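PDB 4MOZ: fructose-bisphosphate aldolase, which belongs to the DeoC/LacD family of aldolases, enzymes built on a closed eight-stranded TIM barrel. Local coordinates for residues C[187-199]-C[207-219]. Residues are numbered along the deposited sequence; the frame is centred on the assembly and turned at random.
Sequences DEKAPTTIAGAAG and DFVKVNPPVATED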
loop_
_atom_site.group_PDB
_atom_site.type_symbol
_atom_site.label_atom_id
_atom_site.label_comp_id
_atom_site.label_asym_id
_atom_site.label_seq_id
_atom_site.Cartn_x
_atom_site.Cartn_y
_atom_site.Cartn_z
ATOM N N ASP C 187 20.659 -21.300 -13.029
ATOM C CA ASP C 187 19.616 -22.322 -12.922
ATOM C C ASP C 187 18.319 -21.978 -13.665
ATOM O O ASP C 187 17.335 -22.710 -13.550
ATOM C CB ASP C 187 19.305 -22.608 -11.450
ATOM C CG ASP C 187 20.515 -23.102 -10.681
ATOM O OD1 ASP C 187 21.364 -23.800 -11.273
ATOM O OD2 ASP C 187 20.613 -22.796 -9.477
ATOM N N GLU C 188 18.325 -20.882 -14.428
ATOM C CA GLU C 188 17.133 -20.407 -15.149
ATOM C C GLU C 188 16.393 -21.488 -15.942
ATOM O O GLU C 188 15.163 -21.565 -15.898
ATOM C CB GLU C 188 17.481 -19.242 -16.081
ATOM C CG GLU C 188 17.155 -17.871 -15.512
ATOM C CD GLU C 188 16.934 -16.822 -16.591
ATOM O OE1 GLU C 188 17.784 -16.707 -17.498
ATOM O OE2 GLU C 188 15.908 -16.111 -16.534
ATOM N N LYS C 189 17.144 -22.318 -16.659
ATOM C CA LYS C 189 16.547 -23.307 -17.553
ATOM C C LYS C 189 16.930 -24.747 -17.197
ATOM O O LYS C 189 16.858 -25.651 -18.037
ATOM C CB LYS C 189 16.876 -22.962 -19.013
ATOM C CG LYS C 189 16.242 -21.653 -19.462
ATOM C CD LYS C 189 16.756 -21.174 -20.805
ATOM C CE LYS C 189 16.052 -19.889 -21.203
ATOM N NZ LYS C 189 16.628 -19.314 -22.448
ATOM N N ALA C 190 17.326 -24.960 -15.943
ATOM C CA ALA C 190 17.517 -26.308 -15.424
ATOM C C ALA C 190 16.169 -27.032 -15.415
ATOM O O ALA C 190 15.127 -26.404 -15.208
ATOM C CB ALA C 190 18.118 -26.268 -14.028
ATOM N N PRO C 191 16.180 -28.354 -15.665
ATOM C CA PRO C 191 14.941 -29.142 -15.653
ATOM C C PRO C 191 14.092 -28.965 -14.383
ATOM O O PRO C 191 12.872 -28.835 -14.486
ATOM C CB PRO C 191 15.445 -30.582 -15.774
ATOM C CG PRO C 191 16.722 -30.454 -16.539
ATOM C CD PRO C 191 17.339 -29.155 -16.110
ATOM N N THR C 192 14.732 -28.950 -13.212
ATOM C CA THR C 192 14.020 -28.800 -11.934
ATOM C C THR C 192 13.376 -27.422 -11.794
ATOM O O THR C 192 12.295 -27.288 -11.215
ATOM C CB THR C 192 14.939 -29.036 -10.713
ATOM O OG1 THR C 192 16.073 -28.168 -10.795
ATOM C CG2 THR C 192 15.410 -30.492 -10.643
ATOM N N THR C 193 14.046 -26.403 -12.325
ATOM C CA THR C 193 13.528 -25.043 -12.305
ATOM C C THR C 193 12.244 -24.934 -13.129
ATOM O O THR C 193 11.254 -24.353 -12.673
ATOM C CB THR C 193 14.574 -24.053 -12.835
ATOM O OG1 THR C 193 15.757 -24.136 -12.030
ATOM C CG2 THR C 193 14.044 -22.631 -12.801
ATOM N N ILE C 194 12.271 -25.509 -14.330
ATOM C CA ILE C 194 11.130 -25.496 -15.240
ATOM C C ILE C 194 9.964 -26.290 -14.654
ATOM O O ILE C 194 8.809 -25.873 -14.747
ATOM C CB ILE C 194 11.521 -26.048 -16.631
ATOM C CG1 ILE C 194 12.690 -25.248 -17.234
ATOM C CG2 ILE C 194 10.319 -26.088 -17.571
ATOM C CD1 ILE C 194 12.469 -23.753 -17.352
ATOM N N ALA C 195 10.278 -27.429 -14.037
ATOM C CA ALA C 195 9.267 -28.263 -13.391
ATOM C C ALA C 195 8.633 -27.549 -12.196
ATOM O O ALA C 195 7.411 -27.593 -12.014
ATOM C CB ALA C 195 9.856 -29.605 -12.982
ATOM N N GLY C 196 9.469 -26.883 -11.399
ATOM C CA GLY C 196 9.005 -26.088 -10.259
ATOM C C GLY C 196 8.034 -25.000 -10.678
ATOM O O GLY C 196 6.956 -24.848 -10.091
ATOM N N ALA C 197 8.423 -24.253 -11.712
ATOM C CA ALA C 197 7.609 -23.178 -12.271
ATOM C C ALA C 197 6.254 -23.700 -12.738
ATOM O O ALA C 197 5.218 -23.095 -12.464
ATOM C CB ALA C 197 8.350 -22.506 -13.420
ATOM N N ALA C 198 6.271 -24.836 -13.433
ATOM C CA ALA C 198 5.051 -25.463 -13.927
ATOM C C ALA C 198 4.101 -25.855 -12.796
ATOM O O ALA C 198 2.891 -25.655 -12.905
ATOM C CB ALA C 198 5.387 -26.671 -14.785
ATOM N N GLY C 199 4.653 -26.396 -11.710
ATOM C CA GLY C 199 3.856 -26.787 -10.544
ATOM C C GLY C 199 3.214 -25.617 -9.810
ATOM O O GLY C 199 2.094 -25.732 -9.300
ATOM N N ASP C 207 -5.089 -22.045 -16.009
ATOM C CA ASP C 207 -5.522 -22.984 -17.033
ATOM C C ASP C 207 -4.345 -23.467 -17.872
ATOM O O ASP C 207 -4.291 -24.637 -18.269
ATOM C CB ASP C 207 -6.573 -22.329 -17.916
ATOM C CG ASP C 207 -7.800 -21.939 -17.139
ATOM O OD1 ASP C 207 -8.434 -22.837 -16.543
ATOM O OD2 ASP C 207 -8.109 -20.734 -17.090
ATOM N N PHE C 208 -3.411 -22.556 -18.140
ATOM C CA PHE C 208 -2.199 -22.857 -18.888
ATOM C C PHE C 208 -0.997 -22.178 -18.253
ATOM O O PHE C 208 -1.131 -21.124 -17.626
ATOM C CB PHE C 208 -2.329 -22.413 -20.352
ATOM C CG PHE C 208 -3.372 -23.169 -21.125
ATOM C CD1 PHE C 208 -3.075 -24.400 -21.701
ATOM C CD2 PHE C 208 -4.656 -22.651 -21.273
ATOM C CE1 PHE C 208 -4.041 -25.103 -22.405
ATOM C CE2 PHE C 208 -5.624 -23.348 -21.981
ATOM C CZ PHE C 208 -5.316 -24.574 -22.549
ATOM N N VAL C 209 0.172 -22.791 -18.414
ATOM C CA VAL C 209 1.425 -22.217 -17.942
ATOM C C VAL C 209 2.441 -22.188 -19.082
ATOM O O VAL C 209 2.667 -23.200 -19.753
ATOM C CB VAL C 209 1.992 -22.962 -16.704
ATOM C CG1 VAL C 209 2.121 -24.461 -16.950
ATOM C CG2 VAL C 209 3.329 -22.367 -16.272
ATOM N N LYS C 210 3.029 -21.016 -19.307
ATOM C CA LYS C 210 4.076 -20.857 -20.304
ATOM C C LYS C 210 5.436 -20.832 -19.616
ATOM O O LYS C 210 5.680 -19.999 -18.753
ATOM C CB LYS C 210 3.822 -19.595 -21.153
ATOM C CG LYS C 210 5.031 -18.955 -21.828
ATOM C CD LYS C 210 5.803 -19.862 -22.771
ATOM C CE LYS C 210 6.901 -19.069 -23.471
ATOM N NZ LYS C 210 8.222 -19.751 -23.470
ATOM N N VAL C 211 6.300 -21.767 -19.995
ATOM C CA VAL C 211 7.651 -21.869 -19.438
ATOM C C VAL C 211 8.684 -21.876 -20.560
ATOM O O VAL C 211 8.341 -22.066 -21.721
ATOM C CB VAL C 211 7.839 -23.152 -18.582
ATOM C CG1 VAL C 211 6.977 -23.112 -17.325
ATOM C CG2 VAL C 211 7.551 -24.406 -19.401
ATOM N N ASN C 212 9.946 -21.659 -20.209
ATOM C CA ASN C 212 11.046 -21.878 -21.135
ATOM C C ASN C 212 11.276 -23.370 -21.330
ATOM O O ASN C 212 10.989 -24.162 -20.423
ATOM C CB ASN C 212 12.329 -21.255 -20.594
ATOM C CG ASN C 212 12.357 -19.755 -20.749
ATOM O OD1 ASN C 212 11.988 -19.223 -21.797
ATOM N ND2 ASN C 212 12.800 -19.061 -19.703
ATOM N N PRO C 213 11.793 -23.769 -22.510
ATOM C CA PRO C 213 12.245 -25.151 -22.623
ATOM C C PRO C 213 13.455 -25.383 -21.713
ATOM O O PRO C 213 14.345 -24.533 -21.653
ATOM C CB PRO C 213 12.635 -25.279 -24.103
ATOM C CG PRO C 213 12.897 -23.879 -24.560
ATOM C CD PRO C 213 11.954 -23.022 -23.773
ATOM N N PRO C 214 13.472 -26.509 -20.976
ATOM C CA PRO C 214 14.646 -26.842 -20.165
ATOM C C PRO C 214 15.823 -27.275 -21.033
ATOM O O PRO C 214 15.619 -27.776 -22.137
ATOM C CB PRO C 214 14.167 -28.018 -19.310
ATOM C CG PRO C 214 13.039 -28.620 -20.082
ATOM C CD PRO C 214 12.373 -27.476 -20.791
ATOM N N VAL C 215 17.042 -27.078 -20.540
ATOM C CA VAL C 215 18.234 -27.567 -21.237
ATOM C C VAL C 215 18.252 -29.099 -21.309
ATOM O O VAL C 215 17.640 -29.784 -20.479
ATOM C CB VAL C 215 19.553 -27.066 -20.589
ATOM C CG1 VAL C 215 19.695 -25.558 -20.739
ATOM C CG2 VAL C 215 19.649 -27.487 -19.126
ATOM N N ALA C 216 18.940 -29.624 -22.319
ATOM C CA ALA C 216 19.253 -31.045 -22.375
ATOM C C ALA C 216 20.280 -31.363 -21.298
ATOM O O ALA C 216 21.090 -30.510 -20.926
ATOM C CB ALA C 216 19.793 -31.422 -23.746
ATOM N N THR C 217 20.225 -32.586 -20.787
ATOM C CA THR C 217 21.216 -33.078 -19.833
ATOM C C THR C 217 21.846 -34.358 -20.388
ATOM O O THR C 217 21.437 -34.844 -21.447
ATOM C CB THR C 217 20.592 -33.328 -18.440
ATOM O OG1 THR C 217 19.390 -34.098 -18.576
ATOM C CG2 THR C 217 20.261 -32.008 -17.749
ATOM N N GLU C 218 22.842 -34.898 -19.686
ATOM C CA GLU C 218 23.468 -36.162 -20.089
ATOM C C GLU C 218 22.413 -37.259 -20.219
ATOM O O GLU C 218 22.427 -38.041 -21.170
ATOM C CB GLU C 218 24.545 -36.593 -19.083
ATOM C CG GLU C 218 25.553 -35.511 -18.700
ATOM C CD GLU C 218 26.439 -35.056 -19.854
ATOM O OE1 GLU C 218 26.735 -35.869 -20.761
ATOM O OE2 GLU C 218 26.852 -33.875 -19.847
ATOM N N ASP C 219 21.486 -37.278 -19.266
ATOM C CA ASP C 219 20.458 -38.305 -19.179
ATOM C C ASP C 219 19.330 -38.133 -20.208
ATOM O O ASP C 219 18.877 -39.115 -20.808
ATOM C CB ASP C 219 19.880 -38.321 -17.759
ATOM C CG ASP C 219 19.288 -39.667 -17.380
ATOM O OD1 ASP C 219 19.959 -40.702 -17.583
ATOM O OD2 ASP C 219 18.152 -39.689 -16.861
HETATM O O HOH W 1 13.013 -20.276 -17.008
#
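K189 and V215 join the two backbones by a single hydrogen bond, V215 N to K189 O at 2.9 Å and nearly straight (165°), just ahead of the helix that starts at P191, with A190 as N-cap. The same carbonyl also takes a CA-H...O contact from P214. P191 suits the first turn of a helix, where its lack of an N-H costs no bond; its CD meets V215 CG2 at 4.1 Å, while its ring CG meets the T217 methyl, CG2, at the same distance. I194 is the apolar centre of the contact. Beta-branched, it has CG1 anti to its carbonyl carbon (chi1 -57°) and CG2 anti to its backbone N, which sends CG1 to P214 CB at 3.8 Å and CG2 to V211 CG2 at 3.7 Å; CD1 lies by the carbonyl oxygen of N212. One turn on, small A197 and A198 let the helix come close to the beta-branched V211 and V209, A197 CB touching V211 CG1 at 4.2 Å. At the more open end the extended K189 chain slants across N212, its CE 3.7 Å from ND2. An N-H of N212 ND2 goes to a water at 3.0 Å, which donates to E188 O and so bridges the segments. D187 O accepts A190 N, closing a type I turn, and the hydroxyl of T193, which ties that turn to the first turn of the helix. This is the return half of a beta-alpha-beta unit of the TIM barrel: helix 191-204 packs on strand 208-210 and the loop that follows it. Strands 172-177 and 237-240 flank that strand in the barrel, I177 touching A197 and L238 touching A198 and V211, while helix 222-232 covers I194 and P214 through A229, N225 and L226.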